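Side-chain contacts in putative N-acetylmuramoyl-L-alanine amidase (Neisseria meningitidis MC58, PDB 3CZX), which probably hydrolyses, as a zinc-dependent amidase, the link between N-acetylmuramoyl residues and L-amino acid residues in cell-wall glycopeptides: residues K4-T9 and S39-D44; Q31-I36 and E145-S150; T88-L93 and A108-T113. One frame throughout, in Å; residues are numbered along the deposited sequence.

Interaction 1 (K4-T9 and S39-D44)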
loop_
_atom_site.group_PDB
_atom_site.type_symbol
_atom_site.label_atom_id
_atom_site.label_comp_id
_atom_site.label_asym_id
_atom_site.label_seq_id
_atom_site.Cartn_x
_atom_site.Cartn_y
_atom_site.Cartn_z
ATOM N N LYS A 4 1.603 18.834 17.989
ATOM C CA LYS A 4 1.450 19.167 16.579
ATOM C C LYS A 4 0.371 18.301 15.911
ATOM O O LYS A 4 0.102 17.244 16.372
ATOM C CB LYS A 4 2.775 19.056 15.865
ATOM C CG LYS A 4 3.856 19.990 16.395
ATOM C CD LYS A 4 3.869 21.342 15.844
ATOM C CE LYS A 4 5.107 22.140 16.298
ATOM N NZ LYS A 4 5.928 22.647 15.127
ATOM N N ILE A 5 -0.251 18.830 14.880
ATOM C CA ILE A 5 -1.263 18.120 14.104
ATOM C C ILE A 5 -0.833 18.124 12.636
ATOM O O ILE A 5 -0.611 19.189 12.039
ATOM C CB ILE A 5 -2.621 18.785 14.227
ATOM C CG1 ILE A 5 -3.095 18.746 15.689
ATOM C CG2 ILE A 5 -3.615 18.127 13.322
ATOM C CD1 ILE A 5 -4.503 19.328 15.888
ATOM N N ILE A 6 -0.716 16.923 12.078
ATOM C CA ILE A 6 -0.375 16.744 10.672
ATOM C C ILE A 6 -1.666 16.342 9.969
ATOM O O ILE A 6 -2.327 15.400 10.417
ATOM C CB ILE A 6 0.653 15.629 10.508
ATOM C CG1 ILE A 6 1.953 15.970 11.250
ATOM C CG2 ILE A 6 0.987 15.377 9.029
ATOM C CD1 ILE A 6 2.573 14.813 11.930
ATOM N N CYS A 7 -2.013 17.020 8.892
ATOM C CA CYS A 7 -3.170 16.679 8.063
ATOM C C CYS A 7 -2.648 16.062 6.773
ATOM O O CYS A 7 -1.789 16.641 6.117
ATOM C CB CYS A 7 -4.022 17.922 7.754
ATOM S SG CYS A 7 -5.310 17.700 6.510
ATOM N N LEU A 8 -3.125 14.862 6.445
ATOM C CA LEU A 8 -2.796 14.224 5.187
ATOM C C LEU A 8 -4.066 13.832 4.446
ATOM O O LEU A 8 -4.920 13.125 5.038
ATOM C CB LEU A 8 -1.980 12.954 5.443
ATOM C CG LEU A 8 -0.648 13.082 6.185
ATOM C CD1 LEU A 8 -0.018 11.719 6.349
ATOM C CD2 LEU A 8 0.383 14.033 5.498
ATOM N N THR A 9 -4.189 14.239 3.184
ATOM C CA THR A 9 -5.319 13.791 2.369
ATOM C C THR A 9 -4.863 13.289 1.036
ATOM O O THR A 9 -3.696 13.408 0.697
ATOM C CB THR A 9 -6.343 14.935 2.231
ATOM O OG1 THR A 9 -5.750 16.033 1.561
ATOM C CG2 THR A 9 -6.805 15.373 3.655
ATOM N N SER A 39 0.346 5.979 8.339
ATOM C CA SER A 39 0.597 4.821 9.207
ATOM C C SER A 39 1.982 4.873 9.881
ATOM O O SER A 39 2.097 4.507 11.049
ATOM C CB SER A 39 0.445 3.524 8.428
ATOM O OG SER A 39 1.478 3.397 7.485
ATOM N N ILE A 40 3.002 5.352 9.169
ATOM C CA ILE A 40 4.363 5.442 9.688
ATOM C C ILE A 40 4.449 6.566 10.725
ATOM O O ILE A 40 5.095 6.429 11.777
ATOM C CB ILE A 40 5.403 5.618 8.560
ATOM C CG1 ILE A 40 5.429 4.349 7.682
ATOM C CG2 ILE A 40 6.796 5.889 9.135
ATOM C CD1 ILE A 40 6.315 4.401 6.446
ATOM N N LEU A 41 3.814 7.701 10.441
ATOM C CA LEU A 41 3.835 8.795 11.416
ATOM C C LEU A 41 3.175 8.341 12.725
ATOM O O LEU A 41 3.674 8.641 13.813
ATOM C CB LEU A 41 3.167 10.045 10.828
ATOM C CG LEU A 41 3.952 10.808 9.755
ATOM C CD1 LEU A 41 3.063 11.796 9.078
ATOM C CD2 LEU A 41 5.218 11.513 10.305
ATOM N N ARG A 42 2.075 7.618 12.612
ATOM C CA ARG A 42 1.384 7.063 13.808
ATOM C C ARG A 42 2.184 5.940 14.475
ATOM O O ARG A 42 2.481 6.028 15.692
ATOM C CB ARG A 42 -0.014 6.621 13.419
ATOM C CG ARG A 42 -0.897 7.728 13.049
ATOM C CD ARG A 42 -2.138 7.256 12.317
ATOM N NE ARG A 42 -3.172 8.250 12.209
ATOM C CZ ARG A 42 -4.175 8.241 11.330
ATOM N NH1 ARG A 42 -4.321 7.245 10.438
ATOM N NH2 ARG A 42 -5.068 9.202 11.333
ATOM N N ASN A 43 2.589 4.916 13.717
ATOM C CA ASN A 43 3.342 3.757 14.295
ATOM C C ASN A 43 4.704 4.025 14.830
ATOM O O ASN A 43 5.024 3.624 15.964
ATOM C CB ASN A 43 3.526 2.644 13.260
ATOM C CG ASN A 43 2.228 2.109 12.758
ATOM O OD1 ASN A 43 1.189 2.314 13.377
ATOM N ND2 ASN A 43 2.274 1.406 11.618
ATOM N N ASP A 44 5.557 4.641 14.021
ATOM C CA ASP A 44 6.948 4.793 14.396
ATOM C C ASP A 44 7.156 5.964 15.337
ATOM O O ASP A 44 8.122 5.966 16.125
ATOM C CB ASP A 44 7.855 4.976 13.164
ATOM C CG ASP A 44 7.974 3.738 12.335
ATOM O OD1 ASP A 44 7.180 2.790 12.531
ATOM O OD2 ASP A 44 8.892 3.719 11.486
#
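Leu41 reaches out of helix 26-45 and sets a single methyl, CD1, against two residues of strand 6-10, Ile6 and Leu8. These are two apart on the strand and so point to the same face of the sheet, whereas Cys7 between them points to the other face. Leu41 CD1 lies 4.1 Å from Ile6 CG2 and 4.1 Å from Leu8 CD1. Its chi2 of 167° sets CD1 almost anti to CA, extending the side chain to full length, and Leu41 and the strand side chains together fill the 9.0 Å between the CA atoms of Ile6 and Leu41. Leu8, likewise with CD1 anti to CA (chi2 179°), meets Leu41 methyl to methyl, the two side chains running at a slant to each other. Ile6 brings two branches instead: besides CG2, its CD1 comes to 4.2 Å from Leu41 CD1. A beta-branched residue suits the strand here, since it broadens the apolar surface close to the backbone, while leucine, forked one carbon further out, carries its methyls toward the facing layer. Contacts of this kind, among methyls alone, mean ordinary dispersion packing without polar steering. Val49 of the edge strand touches both Leu8 and Leu41, and Leu177 of helix 152-177 touches Ile6. Strand 6-10, helix 26-45 and the adjacent parallel strand 49-51 thus form a beta-alpha-beta crossover; zinc ligand His12 follows its first strand, and zinc ligand Glu26 begins its helix.

Interaction 2 (Q31-I36 and E145-S150)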
loop_
_atom_site.group_PDB
_atom_site.type_symbol
_atom_site.label_atom_id
_atom_site.label_comp_id
_atom_site.label_asym_id
_atom_site.label_seq_id
_atom_site.Cartn_x
_atom_site.Cartn_y
_atom_site.Cartn_z
ATOM N N GLN A 31 -4.089 7.535 -2.566
ATOM C CA GLN A 31 -4.548 6.749 -1.434
ATOM C C GLN A 31 -3.356 6.023 -0.784
ATOM O O GLN A 31 -3.210 6.071 0.431
ATOM C CB GLN A 31 -5.629 5.751 -1.890
ATOM C CG GLN A 31 -5.995 4.699 -0.897
ATOM C CD GLN A 31 -7.035 3.744 -1.419
ATOM O OE1 GLN A 31 -7.058 3.461 -2.618
ATOM N NE2 GLN A 31 -7.919 3.263 -0.534
ATOM N N ASP A 32 -2.515 5.375 -1.579
ATOM C CA ASP A 32 -1.377 4.643 -1.021
ATOM C C ASP A 32 -0.456 5.626 -0.307
ATOM O O ASP A 32 0.012 5.358 0.812
ATOM C CB ASP A 32 -0.547 3.938 -2.084
ATOM C CG ASP A 32 -1.149 2.607 -2.530
ATOM O OD1 ASP A 32 -2.120 2.154 -1.877
ATOM O OD2 ASP A 32 -0.635 2.071 -3.545
HETATM N N MSE A 33 -0.125 6.752 -0.965
HETATM C CA MSE A 33 0.785 7.704 -0.325
HETATM C C MSE A 33 0.248 8.198 1.001
HETATM O O MSE A 33 0.999 8.215 1.997
HETATM C CB MSE A 33 1.101 8.880 -1.248
HETATM C CG MSE A 33 1.925 8.483 -2.413
HETATM SE SE MSE A 33 2.523 9.958 -3.574
HETATM C CE MSE A 33 1.169 9.767 -4.975
ATOM N N ARG A 34 -1.007 8.621 1.028
ATOM C CA ARG A 34 -1.617 9.140 2.266
ATOM C C ARG A 34 -1.613 8.037 3.351
ATOM O O ARG A 34 -1.172 8.257 4.493
ATOM C CB ARG A 34 -3.018 9.707 2.013
ATOM C CG ARG A 34 -3.772 10.074 3.289
ATOM C CD ARG A 34 -4.943 9.138 3.557
ATOM N NE ARG A 34 -6.091 9.502 2.749
ATOM C CZ ARG A 34 -6.830 8.667 2.019
ATOM N NH1 ARG A 34 -7.853 9.146 1.345
ATOM N NH2 ARG A 34 -6.518 7.391 1.910
ATOM N N ASN A 35 -2.079 6.835 2.994
ATOM C CA ASN A 35 -2.196 5.760 3.987
ATOM C C ASN A 35 -0.860 5.363 4.578
ATOM O O ASN A 35 -0.748 5.117 5.799
ATOM C CB ASN A 35 -2.910 4.535 3.374
ATOM C CG ASN A 35 -4.398 4.732 3.242
ATOM O OD1 ASN A 35 -4.949 5.705 3.708
ATOM N ND2 ASN A 35 -5.085 3.791 2.564
ATOM N N ILE A 36 0.139 5.225 3.715
ATOM C CA ILE A 36 1.455 4.722 4.149
ATOM C C ILE A 36 2.132 5.786 4.989
ATOM O O ILE A 36 2.685 5.519 6.067
ATOM C CB ILE A 36 2.323 4.281 2.996
ATOM C CG1 ILE A 36 1.640 3.108 2.263
ATOM C CG2 ILE A 36 3.689 3.881 3.469
ATOM C CD1 ILE A 36 2.327 2.781 0.961
ATOM N N GLU A 145 3.086 16.815 -5.475
ATOM C CA GLU A 145 3.156 16.002 -6.681
ATOM C C GLU A 145 4.558 15.458 -6.837
ATOM O O GLU A 145 5.389 15.989 -7.559
ATOM C CB GLU A 145 2.753 16.832 -7.892
ATOM C CG GLU A 145 1.356 17.384 -7.776
ATOM C CD GLU A 145 0.922 18.076 -9.030
ATOM O OE1 GLU A 145 0.525 17.403 -9.990
ATOM O OE2 GLU A 145 0.995 19.300 -9.053
ATOM N N PRO A 146 4.834 14.355 -6.160
ATOM C CA PRO A 146 6.200 13.822 -6.220
ATOM C C PRO A 146 6.677 13.340 -7.595
ATOM O O PRO A 146 7.883 13.325 -7.812
ATOM C CB PRO A 146 6.176 12.661 -5.232
ATOM C CG PRO A 146 4.943 12.703 -4.540
ATOM C CD PRO A 146 3.975 13.621 -5.229
ATOM N N PHE A 147 5.773 12.945 -8.486
ATOM C CA PHE A 147 6.194 12.462 -9.806
ATOM C C PHE A 147 5.047 12.567 -10.810
ATOM O O PHE A 147 3.916 12.767 -10.420
ATOM C CB PHE A 147 6.729 11.009 -9.742
ATOM C CG PHE A 147 5.672 9.993 -9.417
ATOM C CD1 PHE A 147 5.019 9.289 -10.398
ATOM C CD2 PHE A 147 5.293 9.782 -8.111
ATOM C CE1 PHE A 147 4.013 8.375 -10.075
ATOM C CE2 PHE A 147 4.322 8.856 -7.775
ATOM C CZ PHE A 147 3.662 8.180 -8.770
ATOM N N PHE A 148 5.416 12.403 -12.075
ATOM C CA PHE A 148 4.482 12.427 -13.184
ATOM C C PHE A 148 4.047 10.998 -13.437
ATOM O O PHE A 148 4.866 10.154 -13.800
ATOM C CB PHE A 148 5.174 12.965 -14.437
ATOM C CG PHE A 148 5.330 14.455 -14.471
ATOM C CD1 PHE A 148 4.582 15.225 -15.344
ATOM C CD2 PHE A 148 6.235 15.087 -13.626
ATOM C CE1 PHE A 148 4.725 16.598 -15.355
ATOM C CE2 PHE A 148 6.371 16.470 -13.640
ATOM C CZ PHE A 148 5.618 17.213 -14.517
ATOM N N ILE A 149 2.745 10.742 -13.295
ATOM C CA ILE A 149 2.189 9.440 -13.569
ATOM C C ILE A 149 2.366 9.080 -15.034
ATOM O O ILE A 149 2.397 7.890 -15.385
ATOM C CB ILE A 149 0.713 9.356 -13.155
ATOM C CG1 ILE A 149 0.275 7.910 -13.016
ATOM C CG2 ILE A 149 -0.206 10.156 -14.121
ATOM C CD1 ILE A 149 -1.157 7.760 -12.535
ATOM N N SER A 150 2.470 10.122 -15.853
ATOM C CA SER A 150 2.698 9.978 -17.300
ATOM C C SER A 150 4.133 9.576 -17.672
ATOM O O SER A 150 4.403 9.194 -18.816
ATOM C CB SER A 150 2.260 11.266 -17.993
ATOM O OG SER A 150 2.835 12.372 -17.365
#
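Met33, present as selenomethionine, makes a buried apolar contact with Pro146 and Phe147, joining the middle of helix 26-45 to the loop between strand 142-145 and helix 152-177. Its selenium lies 3.8 Å from Pro146 CG, with the two side chains antiparallel and offset as they pass. A bend at chi3 (-99°) then turns the terminal methyl away from an extended course, and CE comes to 4.3 Å from Phe147 CE2, approaching the ring obliquely. A long, flexible, unbranched side chain suits a place where one residue must meet both a rigid pyrrolidine ring and an aromatic ring. In the Amidase_3 fold seen here this loop leaves the end of a central strand close to the metal centre: the Met33 side chain is about 9 Å from the bound zinc, and that of Pro146 about 6 Å from the side chain of zinc ligand His78. Phe147 also stacks on Phe158 of helix 152-177, and Met33 touches Phe158 too. Polar neighbours of Met33 turn elsewhere: Arg34 NH2 donates to Asn35 OD1 at 2.9 Å from above the carbonyl plane, and Asp32 OD1 bonds Trp163 NE1 of the second subunit.

Interaction 3 (T88-L93 and A108-T113)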
loop_
_atom_site.group_PDB
_atom_site.type_symbol
_atom_site.label_atom_id
_atom_site.label_comp_id
_atom_site.label_asym_id
_atom_site.label_seq_id
_atom_site.Cartn_x
_atom_site.Cartn_y
_atom_site.Cartn_z
ATOM N N THR A 88 9.269 15.185 -16.168
ATOM C CA THR A 88 9.699 14.516 -14.952
ATOM C C THR A 88 9.963 15.524 -13.838
ATOM O O THR A 88 10.274 16.682 -14.107
ATOM C CB THR A 88 10.975 13.689 -15.193
ATOM O OG1 THR A 88 11.310 12.906 -14.026
ATOM C CG2 THR A 88 12.172 14.562 -15.595
ATOM N N GLY A 89 9.828 15.071 -12.595
ATOM C CA GLY A 89 10.353 15.810 -11.441
ATOM C C GLY A 89 9.294 15.992 -10.372
ATOM O O GLY A 89 8.127 15.672 -10.569
ATOM N N ILE A 90 9.739 16.609 -9.279
ATOM C CA ILE A 90 9.022 16.746 -8.035
ATOM C C ILE A 90 8.625 18.177 -7.813
ATOM O O ILE A 90 9.454 19.070 -7.916
ATOM C CB ILE A 90 9.981 16.405 -6.861
ATOM C CG1 ILE A 90 10.439 14.941 -6.920
ATOM C CG2 ILE A 90 9.329 16.743 -5.500
ATOM C CD1 ILE A 90 11.749 14.701 -6.156
ATOM N N GLU A 91 7.375 18.384 -7.433
ATOM C CA GLU A 91 6.981 19.698 -6.997
ATOM C C GLU A 91 5.846 19.670 -6.001
ATOM O O GLU A 91 5.072 18.710 -5.906
ATOM C CB GLU A 91 6.674 20.593 -8.178
ATOM C CG GLU A 91 5.494 20.216 -9.017
ATOM C CD GLU A 91 5.325 21.128 -10.253
ATOM O OE1 GLU A 91 6.315 21.497 -10.911
ATOM O OE2 GLU A 91 4.183 21.496 -10.528
ATOM N N ALA A 92 5.764 20.764 -5.258
ATOM C CA ALA A 92 4.746 20.951 -4.224
ATOM C C ALA A 92 4.303 22.393 -4.322
ATOM O O ALA A 92 5.159 23.298 -4.329
ATOM C CB ALA A 92 5.330 20.671 -2.861
ATOM N N LEU A 93 2.989 22.583 -4.430
ATOM C CA LEU A 93 2.369 23.875 -4.648
ATOM C C LEU A 93 1.798 24.342 -3.338
ATOM O O LEU A 93 1.022 23.626 -2.737
ATOM C CB LEU A 93 1.218 23.728 -5.650
ATOM C CG LEU A 93 0.421 24.952 -6.015
ATOM C CD1 LEU A 93 1.313 25.826 -6.926
ATOM C CD2 LEU A 93 -0.966 24.573 -6.713
ATOM N N ALA A 108 13.271 14.991 0.540
ATOM C CA ALA A 108 13.132 13.645 1.048
ATOM C C ALA A 108 12.915 12.663 -0.101
ATOM O O ALA A 108 13.519 11.584 -0.138
ATOM C CB ALA A 108 11.957 13.570 2.013
ATOM N N VAL A 109 12.037 13.037 -1.038
ATOM C CA VAL A 109 11.740 12.182 -2.184
ATOM C C VAL A 109 12.901 12.138 -3.205
ATOM O O VAL A 109 13.251 11.063 -3.723
ATOM C CB VAL A 109 10.442 12.642 -2.880
ATOM C CG1 VAL A 109 10.224 11.886 -4.223
ATOM C CG2 VAL A 109 9.231 12.461 -1.912
ATOM N N ALA A 110 13.522 13.295 -3.464
ATOM C CA ALA A 110 14.667 13.353 -4.365
ATOM C C ALA A 110 15.828 12.459 -3.913
ATOM O O ALA A 110 16.452 11.804 -4.743
ATOM C CB ALA A 110 15.154 14.846 -4.506
ATOM N N LYS A 111 16.140 12.469 -2.618
ATOM C CA LYS A 111 17.253 11.645 -2.083
ATOM C C LYS A 111 17.011 10.180 -2.406
ATOM O O LYS A 111 17.928 9.469 -2.796
ATOM C CB LYS A 111 17.419 11.817 -0.568
ATOM C CG LYS A 111 17.988 13.148 -0.179
ATOM C CD LYS A 111 17.582 13.587 1.216
ATOM C CE LYS A 111 18.646 13.431 2.216
ATOM N NZ LYS A 111 18.160 14.144 3.456
ATOM N N LYS A 112 15.768 9.727 -2.290
ATOM C CA LYS A 112 15.452 8.308 -2.454
ATOM C C LYS A 112 15.358 7.873 -3.916
ATOM O O LYS A 112 15.490 6.695 -4.221
ATOM C CB LYS A 112 14.116 7.998 -1.771
ATOM C CG LYS A 112 13.712 6.513 -1.717
ATOM C CD LYS A 112 14.556 5.784 -0.703
ATOM C CE LYS A 112 14.089 4.362 -0.449
ATOM N NZ LYS A 112 14.983 3.734 0.612
ATOM N N THR A 113 15.152 8.832 -4.808
ATOM C CA THR A 113 14.788 8.530 -6.211
ATOM C C THR A 113 15.715 9.045 -7.297
ATOM O O THR A 113 15.666 8.544 -8.400
ATOM C CB THR A 113 13.402 9.078 -6.540
ATOM O OG1 THR A 113 13.422 10.501 -6.345
ATOM C CG2 THR A 113 12.341 8.456 -5.635
#
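The backbone of 88-93 runs extended past the last turns of helix 99-113, closest at Ile90 and Ala110, whose CA atoms are 7.5 Å apart. Ile90 stands immediately before the first strand of a beta-alpha-beta unit (strand 91-94, helix 99-113, strand 123-125), so the contact ties the approach to that strand to the end of the unit's helix. From 88-93 a single side chain makes the contact. Ile90 points its CG1-CD1 branch at the helix, with chi2 at 158° keeping that branch nearly extended, and its terminal methyl settles where Val109 joins Ala110. CD1 lies 3.7 Å from Val109 CG1, which approaches at a slant, and 3.8 Å from Ala110 CB. Its nearest atom is part of the main chain: CD1 comes to 3.5 Å from Ala110 N, so the methyl packs on the helix backbone itself. The small alanine suits this close approach, its single methyl allowing the isoleucine tip to reach the main chain, while valine offers a branch beside it. Val109 sits with CG1 anti to its amide nitrogen (chi1 171°), the setting that turns this methyl to the isoleucine. Phe144 of strand 142-145 touches both Ile90 and Val109, and Ile169 of helix 152-177 also packs on Val109, which completes an apolar layer between sheet and helices. Before Ile90, Gly89 has a positive phi, where a beta carbon would press against the carbonyl oxygen of Thr88. At the end of the helix, Thr113 OG1 accepts from Trp115 N just beyond it and donates to Val109 O at 2.7 Å, from a position 41° out of the carbonyl plane.

Overall arrangement
All three contacts lie within the one amidase family region, and interactions 1 and 3 both reach its mixed sheet. Interactions 1 and 2 share helix 26-45, their centres 16 Å apart and their segments alternating along the chain; they touch where Arg34 packs on the backbone of Leu8 and Thr9. Interaction 3 is nested inside the loop closed by interaction 2, centres 11 Å apart; the two touch, Phe148 packing on Gly89 and Glu145 N probably donating to Glu91 O. Interactions 1 and 3 follow in series, centres 20 Å apart, without touching. Interaction 2 lies nearest the zinc ligands, so the packing of helix 26-45, which begins at zinc ligand Glu26, connects the sheet with the metal centre.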